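Levansucrase (Bacillus megaterium, PDB 3OM4) is a bacterial levansucrase of the levansucrase/invertase family, a single-domain enzyme folded as a five-bladed beta-propeller. Local coordinates at residues A49-K54 with Y103-K108; A79-Y84 with V178-P183; S116-G121 with N184-K189. The protein carries 1 engineered substitution. All coordinates share one frame; numbering follows the deposited sequence.

Contact 1: A49-K54 with Y103-K108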
ATOM      1  N   ALA A  49      -2.987 -13.988 -18.825  1.00 12.71           N
ATOM      2  CA  ALA A  49      -2.402 -14.830 -19.874  1.00 13.33           C
ATOM      3  C   ALA A  49      -0.990 -14.402 -20.276  1.00 13.58           C
ATOM      4  O   ALA A  49      -0.128 -15.245 -20.540  1.00 13.81           O
ATOM      5  CB  ALA A  49      -3.316 -14.866 -21.096  1.00 13.32           C
ATOM      6  N   SER A  50      -0.763 -13.092 -20.307  1.00 14.03           N
ATOM      7  CA  SER A  50       0.525 -12.532 -20.710  1.00 14.52           C
ATOM      8  C   SER A  50       1.564 -12.562 -19.590  1.00 14.91           C
ATOM      9  O   SER A  50       2.744 -12.296 -19.833  1.00 14.72           O
ATOM     10  CB  SER A  50       0.350 -11.103 -21.227  1.00 14.38           C
ATOM     11  OG  SER A  50      -0.012 -10.222 -20.176  1.00 14.57           O
ATOM     12  N   ALA A  51       1.125 -12.885 -18.372  1.00 15.50           N
ATOM     13  CA  ALA A  51       2.014 -12.935 -17.209  1.00 16.29           C
ATOM     14  C   ALA A  51       2.891 -14.179 -17.246  1.00 16.96           C
ATOM     15  O   ALA A  51       2.719 -15.112 -16.458  1.00 16.91           O
ATOM     16  CB  ALA A  51       1.219 -12.871 -15.915  1.00 16.18           C
ATOM     17  N   LYS A  52       3.819 -14.180 -18.195  1.00 17.88           N
ATOM     18  CA  LYS A  52       4.820 -15.224 -18.318  1.00 18.98           C
ATOM     19  C   LYS A  52       6.197 -14.583 -18.243  1.00 19.71           C
ATOM     20  O   LYS A  52       6.374 -13.430 -18.642  1.00 19.72           O
ATOM     21  CB  LYS A  52       4.637 -15.988 -19.631  1.00 19.02           C
ATOM     22  CG  LYS A  52       3.380 -16.847 -19.654  1.00 19.63           C
ATOM     23  CD  LYS A  52       3.026 -17.324 -21.055  1.00 20.81           C
ATOM     24  CE  LYS A  52       1.945 -18.406 -21.019  1.00 21.22           C
ATOM     25  NZ  LYS A  52       0.715 -17.998 -20.268  1.00 22.04           N
ATOM     26  N   GLY A  53       7.160 -15.328 -17.709  1.00 20.60           N
ATOM     27  CA  GLY A  53       8.534 -14.852 -17.581  1.00 21.84           C
ATOM     28  C   GLY A  53       9.467 -16.010 -17.296  1.00 22.73           C
ATOM     29  O   GLY A  53       9.027 -17.156 -17.208  1.00 22.85           O
ATOM     30  N   LYS A  54      10.754 -15.715 -17.147  1.00 23.68           N
ATOM     31  CA  LYS A  54      11.745 -16.757 -16.877  1.00 24.63           C
ATOM     32  C   LYS A  54      11.908 -17.003 -15.380  1.00 25.09           C
ATOM     33  O   LYS A  54      12.001 -16.054 -14.596  1.00 25.22           O
ATOM     34  CB  LYS A  54      13.097 -16.400 -17.505  1.00 24.75           C
ATOM     35  CG  LYS A  54      13.219 -16.735 -18.989  1.00 25.43           C
ATOM     36  CD  LYS A  54      12.586 -15.664 -19.873  1.00 26.79           C
ATOM     37  CE  LYS A  54      12.680 -16.047 -21.345  1.00 27.09           C
ATOM     38  NZ  LYS A  54      12.220 -14.937 -22.224  1.00 28.12           N
ATOM     39  N   TYR A 103       6.872  -5.656 -12.895  1.00 11.92           N
ATOM     40  CA  TYR A 103       6.567  -5.873 -14.304  1.00 11.86           C
ATOM     41  C   TYR A 103       5.665  -4.754 -14.806  1.00 11.86           C
ATOM     42  O   TYR A 103       4.911  -4.156 -14.033  1.00 11.95           O
ATOM     43  CB  TYR A 103       5.880  -7.223 -14.510  1.00 11.57           C
ATOM     44  CG  TYR A 103       6.807  -8.418 -14.492  1.00 11.82           C
ATOM     45  CD1 TYR A 103       7.214  -9.025 -15.681  1.00 11.52           C
ATOM     46  CD2 TYR A 103       7.271  -8.950 -13.287  1.00 11.21           C
ATOM     47  CE1 TYR A 103       8.058 -10.127 -15.672  1.00 12.39           C
ATOM     48  CE2 TYR A 103       8.116 -10.054 -13.267  1.00 12.02           C
ATOM     49  CZ  TYR A 103       8.506 -10.637 -14.461  1.00 12.34           C
ATOM     50  OH  TYR A 103       9.342 -11.728 -14.444  1.00 12.59           O
ATOM     51  N   LEU A 104       5.748  -4.469 -16.101  1.00 11.75           N
ATOM     52  CA  LEU A 104       4.905  -3.452 -16.709  1.00 11.71           C
ATOM     53  C   LEU A 104       3.896  -4.114 -17.636  1.00 11.75           C
ATOM     54  O   LEU A 104       4.267  -4.691 -18.662  1.00 11.57           O
ATOM     55  CB  LEU A 104       5.752  -2.420 -17.465  1.00 11.81           C
ATOM     56  CG  LEU A 104       5.107  -1.089 -17.869  1.00 11.76           C
ATOM     57  CD1 LEU A 104       6.174  -0.017 -17.994  1.00 12.23           C
ATOM     58  CD2 LEU A 104       4.287  -1.193 -19.160  1.00 12.33           C
ATOM     59  N   PHE A 105       2.625  -4.044 -17.251  1.00 11.77           N
ATOM     60  CA  PHE A 105       1.528  -4.523 -18.085  1.00 12.02           C
ATOM     61  C   PHE A 105       0.835  -3.332 -18.734  1.00 12.31           C
ATOM     62  O   PHE A 105       0.799  -2.241 -18.163  1.00 12.25           O
ATOM     63  CB  PHE A 105       0.518  -5.325 -17.259  1.00 11.95           C
ATOM     64  CG  PHE A 105       1.047  -6.633 -16.745  1.00 11.86           C
ATOM     65  CD1 PHE A 105       0.934  -7.791 -17.508  1.00 11.83           C
ATOM     66  CD2 PHE A 105       1.646  -6.711 -15.491  1.00 11.46           C
ATOM     67  CE1 PHE A 105       1.418  -9.006 -17.036  1.00 11.67           C
ATOM     68  CE2 PHE A 105       2.133  -7.922 -15.006  1.00 11.46           C
ATOM     69  CZ  PHE A 105       2.019  -9.072 -15.779  1.00 11.60           C
ATOM     70  N   TYR A 106       0.284  -3.547 -19.925  1.00 12.89           N
ATOM     71  CA  TYR A 106      -0.399  -2.479 -20.654  1.00 13.31           C
ATOM     72  C   TYR A 106      -1.580  -2.983 -21.479  1.00 13.71           C
ATOM     73  O   TYR A 106      -1.621  -4.143 -21.883  1.00 13.54           O
ATOM     74  CB  TYR A 106       0.588  -1.711 -21.538  1.00 13.31           C
ATOM     75  CG  TYR A 106       1.209  -2.530 -22.649  1.00 13.56           C
ATOM     76  CD1 TYR A 106       0.741  -2.424 -23.959  1.00 13.85           C
ATOM     77  CD2 TYR A 106       2.265  -3.409 -22.392  1.00 13.97           C
ATOM     78  CE1 TYR A 106       1.305  -3.167 -24.984  1.00 14.10           C
ATOM     79  CE2 TYR A 106       2.834  -4.161 -23.412  1.00 14.35           C
ATOM     80  CZ  TYR A 106       2.348  -4.033 -24.707  1.00 14.16           C
ATOM     81  OH  TYR A 106       2.901  -4.768 -25.723  1.00 14.20           O
ATOM     82  N   LYS A 107      -2.532  -2.092 -21.725  1.00 14.45           N
ATOM     83  CA  LYS A 107      -3.784  -2.445 -22.387  1.00 15.30           C
ATOM     84  C   LYS A 107      -4.297  -1.241 -23.165  1.00 15.85           C
ATOM     85  O   LYS A 107      -4.272  -0.116 -22.663  1.00 15.72           O
ATOM     86  CB  LYS A 107      -4.816  -2.886 -21.337  1.00 15.30           C
ATOM     87  CG  LYS A 107      -6.231  -3.145 -21.857  1.00 16.15           C
ATOM     88  CD  LYS A 107      -7.234  -3.414 -20.723  1.00 16.62           C
ATOM     89  CE  LYS A 107      -7.537  -2.170 -19.874  1.00 17.07           C
ATOM     90  NZ  LYS A 107      -8.191  -1.061 -20.627  1.00 17.12           N
ATOM     91  N   LYS A 108      -4.745  -1.482 -24.396  1.00 16.81           N
ATOM     92  CA  LYS A 108      -5.439  -0.460 -25.174  1.00 17.91           C
ATOM     93  C   LYS A 108      -6.558   0.124 -24.317  1.00 18.57           C
ATOM     94  O   LYS A 108      -7.350  -0.621 -23.737  1.00 18.72           O
ATOM     95  CB  LYS A 108      -6.004  -1.055 -26.468  1.00 17.86           C
ATOM     96  CG  LYS A 108      -4.952  -1.474 -27.491  1.00 18.52           C
ATOM     97  CD  LYS A 108      -4.432  -0.278 -28.281  1.00 19.34           C
ATOM     98  CE  LYS A 108      -3.384  -0.697 -29.299  1.00 20.03           C
ATOM     99  NZ  LYS A 108      -2.696   0.490 -29.883  1.00 21.00           N
TER
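S50 and A51 meet the ring of F105 at its edge. S50 OG lies 3.7 Å from F105 CE1, close to the ring plane. A51 CB lies 3.9 Å from F105 CZ, an apolar contact. A51 CA also approaches the ring in its plane. The contact belongs to one blade of the beta-propeller. Strands 52-54, 60-72, 84-92, 101-108 and 118-122 are all part of its sheet, and residues 49-51 lead into the first of them. F105 keeps its ring beside the backbone N (chi1 -68°), and CE1 and CZ then point from strand 101-108 at the loop.

The hydroxyl of S50 is close to the ring, but its polar partner lies elsewhere. S50 OG is hydrogen-bonded to W117 O, which helps to hold the hydroxyl at the ring edge, and S50 O receives N119 ND2. These two bonds tie the loop to the residues around strand 118-122. A51 is the centre of an inverse gamma turn, closed by K52 N to S50 O at 2.7 Å. The turn helps to place A51 CB beside F105 CZ. Further on, the chain settles into strand 52-54. A51 and G53 make backbone hydrogen bonds to L63 and I61, as expected for antiparallel pairing with strand 60-72.

K52 starts out away from 103-108. Its chain runs extended alongside the loop and bends only at the last torsion (chi4 54°). Its ammonium group holds two partners. One is D62 OD1, in a salt bridge. The other is within the loop: K52 NZ donates to A49 O at 2.9 Å, in the carbonyl plane, with a C=O...N angle of 146°.

Contact 2: A79-Y84 with V178-P183; sequences ATYHGY and VNMSQP
With chi1 at -176°, Y81 has CG anti to the backbone N, and the phenol reaches across to M180. Q182 runs extended beyond CG (chi2 165°), which carries its amide to H82 and Y84. Y81 OH comes within 3.4 Å of M180 CB. The ring follows behind it, with Y81 CE2 at 3.9 Å from M180 CB. The approach is slanted to the ring. V156 of the neighbouring strand touches both side chains.

The amide of Q182 is shared between two rings. Its OE1 sits over one face of the H82 imidazole, offset toward the rim, 3.6 Å from H82 CG. The amide plane is turned 41° from that ring. Q182 NE2 instead lies at the edge of the Y84 ring, 3.9 Å from Y84 CE2, with the planes nearly perpendicular.

Residues 81-84 form a type I' beta turn in the loop connecting strands 60-72 and 84-92, neighbours in one propeller blade. Strand 170-184 belongs to the next blade. Y81 and Y84 exchange both backbone bonds, N to O each way. The turn also puts H82 ND1 above the centre of the Y81 ring.

Two waters finish the bridge to Q182. Water 1 accepts from Q182 NE2 at 2.8 Å and donates to H82 O in a longer bond. Water 2 is 2.6 Å from Y84 OH and accepts from Q182 NE2 at 3.2 Å. Y84 OH also bonds K108 NZ, and the Y84 ring packs edge-to-face with Y106.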
ATOM      1  N   ALA A  79      -3.779   7.417 -15.961  1.00 12.97           N
ATOM      2  CA  ALA A  79      -3.138   8.046 -17.106  1.00 13.66           C
ATOM      3  C   ALA A  79      -3.419   7.284 -18.396  1.00 14.22           C
ATOM      4  O   ALA A  79      -3.708   6.085 -18.376  1.00 14.25           O
ATOM      5  CB  ALA A  79      -1.632   8.154 -16.871  1.00 13.67           C
ATOM      6  N   THR A  80      -3.352   8.002 -19.514  1.00 14.86           N
ATOM      7  CA  THR A  80      -3.361   7.383 -20.828  1.00 15.80           C
ATOM      8  C   THR A  80      -2.025   7.692 -21.481  1.00 16.16           C
ATOM      9  O   THR A  80      -1.661   8.861 -21.659  1.00 16.42           O
ATOM     10  CB  THR A  80      -4.513   7.890 -21.717  1.00 15.75           C
ATOM     11  OG1 THR A  80      -5.706   8.020 -20.933  1.00 16.65           O
ATOM     12  CG2 THR A  80      -4.768   6.918 -22.865  1.00 16.11           C
ATOM     13  N   TYR A  81      -1.290   6.638 -21.810  1.00 16.67           N
ATOM     14  CA  TYR A  81       0.026   6.778 -22.406  1.00 17.10           C
ATOM     15  C   TYR A  81      -0.009   6.257 -23.834  1.00 17.38           C
ATOM     16  O   TYR A  81      -0.050   5.044 -24.058  1.00 17.53           O
ATOM     17  CB  TYR A  81       1.073   6.026 -21.581  1.00 17.05           C
ATOM     18  CG  TYR A  81       2.486   6.214 -22.081  1.00 17.38           C
ATOM     19  CD1 TYR A  81       3.182   7.393 -21.821  1.00 17.57           C
ATOM     20  CD2 TYR A  81       3.126   5.216 -22.814  1.00 17.71           C
ATOM     21  CE1 TYR A  81       4.480   7.573 -22.277  1.00 18.02           C
ATOM     22  CE2 TYR A  81       4.424   5.387 -23.277  1.00 18.09           C
ATOM     23  CZ  TYR A  81       5.093   6.569 -23.005  1.00 18.37           C
ATOM     24  OH  TYR A  81       6.379   6.749 -23.457  1.00 19.06           O
ATOM     25  N   HIS A  82      -0.009   7.183 -24.790  1.00 17.62           N
ATOM     26  CA  HIS A  82      -0.075   6.841 -26.214  1.00 17.82           C
ATOM     27  C   HIS A  82      -1.197   5.838 -26.503  1.00 17.66           C
ATOM     28  O   HIS A  82      -0.998   4.855 -27.217  1.00 17.69           O
ATOM     29  CB  HIS A  82       1.288   6.325 -26.708  1.00 18.19           C
ATOM     30  CG  HIS A  82       2.341   7.390 -26.749  1.00 19.08           C
ATOM     31  ND1 HIS A  82       3.354   7.481 -25.814  1.00 20.35           N
ATOM     32  CD2 HIS A  82       2.525   8.426 -27.605  1.00 20.05           C
ATOM     33  CE1 HIS A  82       4.123   8.520 -26.098  1.00 20.66           C
ATOM     34  NE2 HIS A  82       3.641   9.112 -27.179  1.00 20.94           N
ATOM     35  N   GLY A  83      -2.371   6.098 -25.925  1.00 17.35           N
ATOM     36  CA  GLY A  83      -3.549   5.247 -26.102  1.00 16.82           C
ATOM     37  C   GLY A  83      -3.625   4.027 -25.199  1.00 16.44           C
ATOM     38  O   GLY A  83      -4.545   3.216 -25.326  1.00 16.70           O
ATOM     39  N   TYR A  84      -2.662   3.894 -24.289  1.00 15.93           N
ATOM     40  CA  TYR A  84      -2.583   2.727 -23.412  1.00 15.37           C
ATOM     41  C   TYR A  84      -2.813   3.075 -21.950  1.00 14.79           C
ATOM     42  O   TYR A  84      -2.425   4.146 -21.489  1.00 14.81           O
ATOM     43  CB  TYR A  84      -1.214   2.051 -23.533  1.00 15.50           C
ATOM     44  CG  TYR A  84      -0.918   1.461 -24.889  1.00 15.87           C
ATOM     45  CD1 TYR A  84      -1.393   0.198 -25.239  1.00 16.48           C
ATOM     46  CD2 TYR A  84      -0.150   2.158 -25.819  1.00 16.46           C
ATOM     47  CE1 TYR A  84      -1.119  -0.351 -26.485  1.00 16.71           C
ATOM     48  CE2 TYR A  84       0.130   1.617 -27.069  1.00 16.62           C
ATOM     49  CZ  TYR A  84      -0.359   0.364 -27.392  1.00 16.82           C
ATOM     50  OH  TYR A  84      -0.084  -0.178 -28.627  1.00 17.50           O
ATOM     51  N   VAL A 178      11.156   5.431 -16.441  1.00 11.53           N
ATOM     52  CA  VAL A 178      11.084   4.250 -17.294  1.00 11.81           C
ATOM     53  C   VAL A 178      10.960   4.716 -18.740  1.00 12.30           C
ATOM     54  O   VAL A 178       9.955   5.322 -19.120  1.00 12.15           O
ATOM     55  CB  VAL A 178       9.894   3.327 -16.919  1.00 11.75           C
ATOM     56  CG1 VAL A 178       9.957   2.022 -17.703  1.00 11.41           C
ATOM     57  CG2 VAL A 178       9.881   3.045 -15.422  1.00 11.28           C
ATOM     58  N   ASN A 179      11.993   4.450 -19.533  1.00 12.86           N
ATOM     59  CA  ASN A 179      12.003   4.840 -20.937  1.00 13.58           C
ATOM     60  C   ASN A 179      11.241   3.838 -21.794  1.00 13.93           C
ATOM     61  O   ASN A 179      11.525   2.638 -21.762  1.00 13.73           O
ATOM     62  CB  ASN A 179      13.436   5.028 -21.443  1.00 13.58           C
ATOM     63  CG  ASN A 179      14.132   6.217 -20.798  1.00 13.90           C
ATOM     64  OD1 ASN A 179      13.532   7.277 -20.609  1.00 14.68           O
ATOM     65  ND2 ASN A 179      15.405   6.045 -20.463  1.00 13.96           N
ATOM     66  N   MET A 180      10.268   4.349 -22.545  1.00 14.70           N
ATOM     67  CA  MET A 180       9.363   3.524 -23.345  1.00 15.68           C
ATOM     68  C   MET A 180       9.491   3.824 -24.832  1.00 16.08           C
ATOM     69  O   MET A 180       9.848   4.936 -25.219  1.00 16.03           O
ATOM     70  CB  MET A 180       7.906   3.775 -22.936  1.00 15.77           C
ATOM     71  CG  MET A 180       7.622   3.712 -21.444  1.00 17.04           C
ATOM     72  SD  MET A 180       7.726   2.045 -20.772  1.00 19.28           S
ATOM     73  CE  MET A 180       6.307   1.247 -21.521  1.00 18.23           C
ATOM     74  N   SER A 181       9.184   2.826 -25.656  1.00 16.82           N
ATOM     75  CA  SER A 181       9.051   3.021 -27.100  1.00 17.60           C
ATOM     76  C   SER A 181       7.904   2.181 -27.651  1.00 18.28           C
ATOM     77  O   SER A 181       7.351   1.333 -26.949  1.00 18.20           O
ATOM     78  CB  SER A 181      10.363   2.701 -27.830  1.00 17.57           C
ATOM     79  OG  SER A 181      10.658   1.315 -27.796  1.00 17.27           O
ATOM     80  N   GLN A 182       7.545   2.435 -28.908  1.00 19.14           N
ATOM     81  CA  GLN A 182       6.519   1.662 -29.597  1.00 20.01           C
ATOM     82  C   GLN A 182       7.119   0.995 -30.837  1.00 20.43           C
ATOM     83  O   GLN A 182       7.263   1.645 -31.876  1.00 20.58           O
ATOM     84  CB  GLN A 182       5.343   2.561 -29.989  1.00 20.03           C
ATOM     85  CG  GLN A 182       4.493   3.029 -28.821  1.00 20.77           C
ATOM     86  CD  GLN A 182       3.578   4.177 -29.191  1.00 21.70           C
ATOM     87  OE1 GLN A 182       4.002   5.332 -29.247  1.00 22.68           O
ATOM     88  NE2 GLN A 182       2.311   3.868 -29.437  1.00 22.07           N
ATOM     89  N   PRO A 183       7.484  -0.299 -30.727  1.00 20.95           N
ATOM     90  CA  PRO A 183       8.059  -1.035 -31.862  1.00 21.22           C
ATOM     91  C   PRO A 183       7.068  -1.221 -33.014  1.00 21.57           C
ATOM     92  O   PRO A 183       7.483  -1.339 -34.170  1.00 21.75           O
ATOM     93  CB  PRO A 183       8.445  -2.390 -31.257  1.00 21.27           C
ATOM     94  CG  PRO A 183       7.650  -2.510 -30.014  1.00 21.29           C
ATOM     95  CD  PRO A 183       7.443  -1.121 -29.502  1.00 20.97           C
TER
HETATM   96  O   HOH W   1       0.237   5.541 -30.174  1.00 34.70           O
HETATM   97  O   HOH W   2       2.018   0.755 -29.856  1.00 24.37           O

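Contact 3: S116-G121 with N184-K189; sequences SWKNAG and NDNTLK
N186 and T187, which both meet K118, also grip the same atom, N184 OD1. N186 N donates to N184 OD1 at 2.8 Å, and T187 OG1 donates to it at 2.9 Å. The first bond makes an Asx turn. It lies within the type I beta turn N184-T187, which joins strands 170-184 and 187-200 as a beta hairpin. In the beta-propeller, strand 187-200 is the outer strand of its blade, and strand 118-122 is the outer strand of the blade before it. The contact joins these two edges.

K118 makes the polar link. Its NZ donates to N186 O at 2.9 Å, from well above the carbonyl plane, 49° out of it. The chain bends at chi3 (81°), which brings CD and CE past the same oxygen before NZ closes on it. N186 OD1 is also near, 3.2 Å from K118 NZ, but the angle is poor for a hydrogen bond. T187 OG1 is 3.6 Å from K118 NZ. The ammonium group therefore faces three oxygens of the turn and bonds one of them.

Further along, A120 CB rests 3.8 Å from L188 O. L188 N is held by Y106 OH, and the L188 side chain packs on Y84, I86 and Q182. N119 starts out away from the hairpin. Its OD1 makes a second Asx turn, accepting from G121 N at 2.8 Å.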
ATOM      1  N   SER A 116      -6.713  -8.920 -22.567  1.00 16.85           N
ATOM      2  CA  SER A 116      -6.230  -7.746 -23.304  1.00 16.63           C
ATOM      3  C   SER A 116      -4.973  -7.118 -22.699  1.00 16.28           C
ATOM      4  O   SER A 116      -4.342  -6.257 -23.321  1.00 16.28           O
ATOM      5  CB  SER A 116      -7.331  -6.686 -23.411  1.00 16.70           C
ATOM      6  OG  SER A 116      -8.441  -7.168 -24.149  1.00 17.30           O
ATOM      7  N   TRP A 117      -4.625  -7.532 -21.483  1.00 15.78           N
ATOM      8  CA  TRP A 117      -3.423  -7.046 -20.817  1.00 15.21           C
ATOM      9  C   TRP A 117      -2.194  -7.731 -21.382  1.00 15.20           C
ATOM     10  O   TRP A 117      -2.016  -8.938 -21.216  1.00 15.34           O
ATOM     11  CB  TRP A 117      -3.504  -7.271 -19.307  1.00 14.96           C
ATOM     12  CG  TRP A 117      -4.438  -6.334 -18.633  1.00 13.64           C
ATOM     13  CD1 TRP A 117      -5.715  -6.597 -18.238  1.00 12.99           C
ATOM     14  CD2 TRP A 117      -4.178  -4.972 -18.281  1.00 12.30           C
ATOM     15  NE1 TRP A 117      -6.271  -5.483 -17.658  1.00 12.13           N
ATOM     16  CE2 TRP A 117      -5.349  -4.469 -17.671  1.00 12.05           C
ATOM     17  CE3 TRP A 117      -3.069  -4.126 -18.421  1.00 11.28           C
ATOM     18  CZ2 TRP A 117      -5.443  -3.159 -17.196  1.00 11.55           C
ATOM     19  CZ3 TRP A 117      -3.166  -2.817 -17.954  1.00 10.68           C
ATOM     20  CH2 TRP A 117      -4.348  -2.349 -17.351  1.00 11.31           C
ATOM     21  N   LYS A 118      -1.364  -6.953 -22.070  1.00 14.93           N
ATOM     22  CA  LYS A 118      -0.093  -7.442 -22.588  1.00 14.80           C
ATOM     23  C   LYS A 118       1.014  -7.160 -21.577  1.00 14.47           C
ATOM     24  O   LYS A 118       0.867  -6.296 -20.710  1.00 14.45           O
ATOM     25  CB  LYS A 118       0.227  -6.792 -23.936  1.00 14.94           C
ATOM     26  CG  LYS A 118      -0.732  -7.186 -25.059  1.00 15.85           C
ATOM     27  CD  LYS A 118      -0.368  -6.518 -26.381  1.00 17.34           C
ATOM     28  CE  LYS A 118       0.765  -7.249 -27.089  1.00 18.75           C
ATOM     29  NZ  LYS A 118       0.977  -6.734 -28.471  1.00 20.17           N
ATOM     30  N   ASN A 119       2.115  -7.894 -21.697  1.00 14.06           N
ATOM     31  CA  ASN A 119       3.226  -7.812 -20.755  1.00 13.78           C
ATOM     32  C   ASN A 119       4.488  -7.288 -21.435  1.00 13.67           C
ATOM     33  O   ASN A 119       5.016  -7.921 -22.351  1.00 13.42           O
ATOM     34  CB  ASN A 119       3.472  -9.197 -20.144  1.00 13.73           C
ATOM     35  CG  ASN A 119       4.543  -9.199 -19.060  1.00 13.95           C
ATOM     36  OD1 ASN A 119       5.062  -8.155 -18.663  1.00 13.84           O
ATOM     37  ND2 ASN A 119       4.871 -10.387 -18.572  1.00 13.91           N
ATOM     38  N   ALA A 120       4.960  -6.129 -20.981  1.00 13.49           N
ATOM     39  CA  ALA A 120       6.178  -5.524 -21.520  1.00 13.38           C
ATOM     40  C   ALA A 120       7.437  -6.050 -20.820  1.00 13.31           C
ATOM     41  O   ALA A 120       8.554  -5.664 -21.164  1.00 13.33           O
ATOM     42  CB  ALA A 120       6.102  -4.000 -21.439  1.00 13.32           C
ATOM     43  N   GLY A 121       7.244  -6.935 -19.843  1.00 13.15           N
ATOM     44  CA  GLY A 121       8.350  -7.539 -19.104  1.00 13.34           C
ATOM     45  C   GLY A 121       8.723  -6.750 -17.865  1.00 13.44           C
ATOM     46  O   GLY A 121       7.989  -5.851 -17.446  1.00 13.27           O
ATOM     47  N   ASN A 184       5.777  -1.258 -32.685  1.00 21.77           N
ATOM     48  CA  ASN A 184       4.696  -1.247 -33.672  1.00 21.97           C
ATOM     49  C   ASN A 184       3.412  -0.639 -33.092  1.00 22.02           C
ATOM     50  O   ASN A 184       3.411  -0.152 -31.957  1.00 21.95           O
ATOM     51  CB  ASN A 184       4.447  -2.653 -34.248  1.00 22.14           C
ATOM     52  CG  ASN A 184       3.969  -3.653 -33.203  1.00 22.73           C
ATOM     53  OD1 ASN A 184       3.110  -3.352 -32.371  1.00 23.48           O
ATOM     54  ND2 ASN A 184       4.515  -4.862 -33.259  1.00 23.55           N
ATOM     55  N   ASP A 185       2.330  -0.686 -33.869  0.70 21.87           N
ATOM     56  CA  ASP A 185       1.043  -0.087 -33.487  0.70 21.90           C
ATOM     57  C   ASP A 185       0.360  -0.706 -32.261  0.70 21.72           C
ATOM     58  O   ASP A 185      -0.500  -0.069 -31.648  0.70 21.68           O
ATOM     59  CB  ASP A 185       0.069  -0.105 -34.672  0.70 21.95           C
ATOM     60  CG  ASP A 185       0.190   1.128 -35.551  0.70 22.49           C
ATOM     61  OD1 ASP A 185       1.129   1.190 -36.375  0.70 23.06           O
ATOM     62  OD2 ASP A 185      -0.670   2.030 -35.428  0.70 22.94           O
ATOM     63  N   ASN A 186       0.735  -1.934 -31.908  1.00 21.59           N
ATOM     64  CA  ASN A 186       0.067  -2.655 -30.817  1.00 21.44           C
ATOM     65  C   ASN A 186       0.976  -3.099 -29.660  1.00 20.99           C
ATOM     66  O   ASN A 186       0.550  -3.872 -28.796  1.00 21.05           O
ATOM     67  CB  ASN A 186      -0.733  -3.846 -31.369  1.00 21.58           C
ATOM     68  CG  ASN A 186       0.145  -4.877 -32.063  1.00 22.44           C
ATOM     69  OD1 ASN A 186       0.945  -5.565 -31.425  1.00 23.50           O
ATOM     70  ND2 ASN A 186      -0.016  -5.000 -33.377  1.00 23.33           N
ATOM     71  N   THR A 187       2.212  -2.604 -29.642  1.00 20.48           N
ATOM     72  CA  THR A 187       3.194  -3.009 -28.634  1.00 19.86           C
ATOM     73  C   THR A 187       3.847  -1.809 -27.942  1.00 19.28           C
ATOM     74  O   THR A 187       4.165  -0.803 -28.579  1.00 18.98           O
ATOM     75  CB  THR A 187       4.295  -3.917 -29.248  1.00 19.98           C
ATOM     76  OG1 THR A 187       3.689  -4.946 -30.038  1.00 20.54           O
ATOM     77  CG2 THR A 187       5.156  -4.568 -28.164  1.00 20.39           C
ATOM     78  N   LEU A 188       4.019  -1.928 -26.627  1.00 18.55           N
ATOM     79  CA  LEU A 188       4.860  -1.022 -25.855  1.00 17.91           C
ATOM     80  C   LEU A 188       6.101  -1.782 -25.406  1.00 17.42           C
ATOM     81  O   LEU A 188       6.027  -2.966 -25.079  1.00 17.30           O
ATOM     82  CB  LEU A 188       4.115  -0.488 -24.630  1.00 18.06           C
ATOM     83  CG  LEU A 188       3.044   0.594 -24.786  1.00 18.03           C
ATOM     84  CD1 LEU A 188       2.394   0.855 -23.440  1.00 18.49           C
ATOM     85  CD2 LEU A 188       3.616   1.893 -25.346  1.00 18.19           C
ATOM     86  N   LYS A 189       7.237  -1.093 -25.390  1.00 16.84           N
ATOM     87  CA  LYS A 189       8.502  -1.698 -24.993  1.00 16.38           C
ATOM     88  C   LYS A 189       9.160  -0.877 -23.890  1.00 15.92           C
ATOM     89  O   LYS A 189       9.148   0.352 -23.935  1.00 15.89           O
ATOM     90  CB  LYS A 189       9.442  -1.790 -26.202  1.00 16.45           C
ATOM     91  CG  LYS A 189      10.803  -2.422 -25.912  1.00 16.98           C
ATOM     92  CD  LYS A 189      11.766  -2.205 -27.066  1.00 18.08           C
ATOM     93  CE  LYS A 189      13.159  -2.713 -26.726  1.00 19.17           C
ATOM     94  NZ  LYS A 189      14.105  -2.531 -27.862  1.00 20.19           N
TER

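In the fold
The three contacts lie in two adjoining propeller blades, whose strands 60-72 and 142-150 pair in parallel. Contact 1 is internal to the first blade; contacts 2 and 3 bridge it to the second. The centres of contacts 1 and 3 are about 8 Å apart, those of 2 and 3 about 9 Å, and those of 1 and 2 about 14 Å. L104 O to A120 N (2.8 Å) links contact 1 to contact 3. L104 CD1 packs on M180 CE (3.7 Å), between contacts 1 and 2. S181 O to K189 N (2.9 Å) ties contact 2 to contact 3. All three centres lie about 21 to 26 Å from the chain centre, on the same side of it.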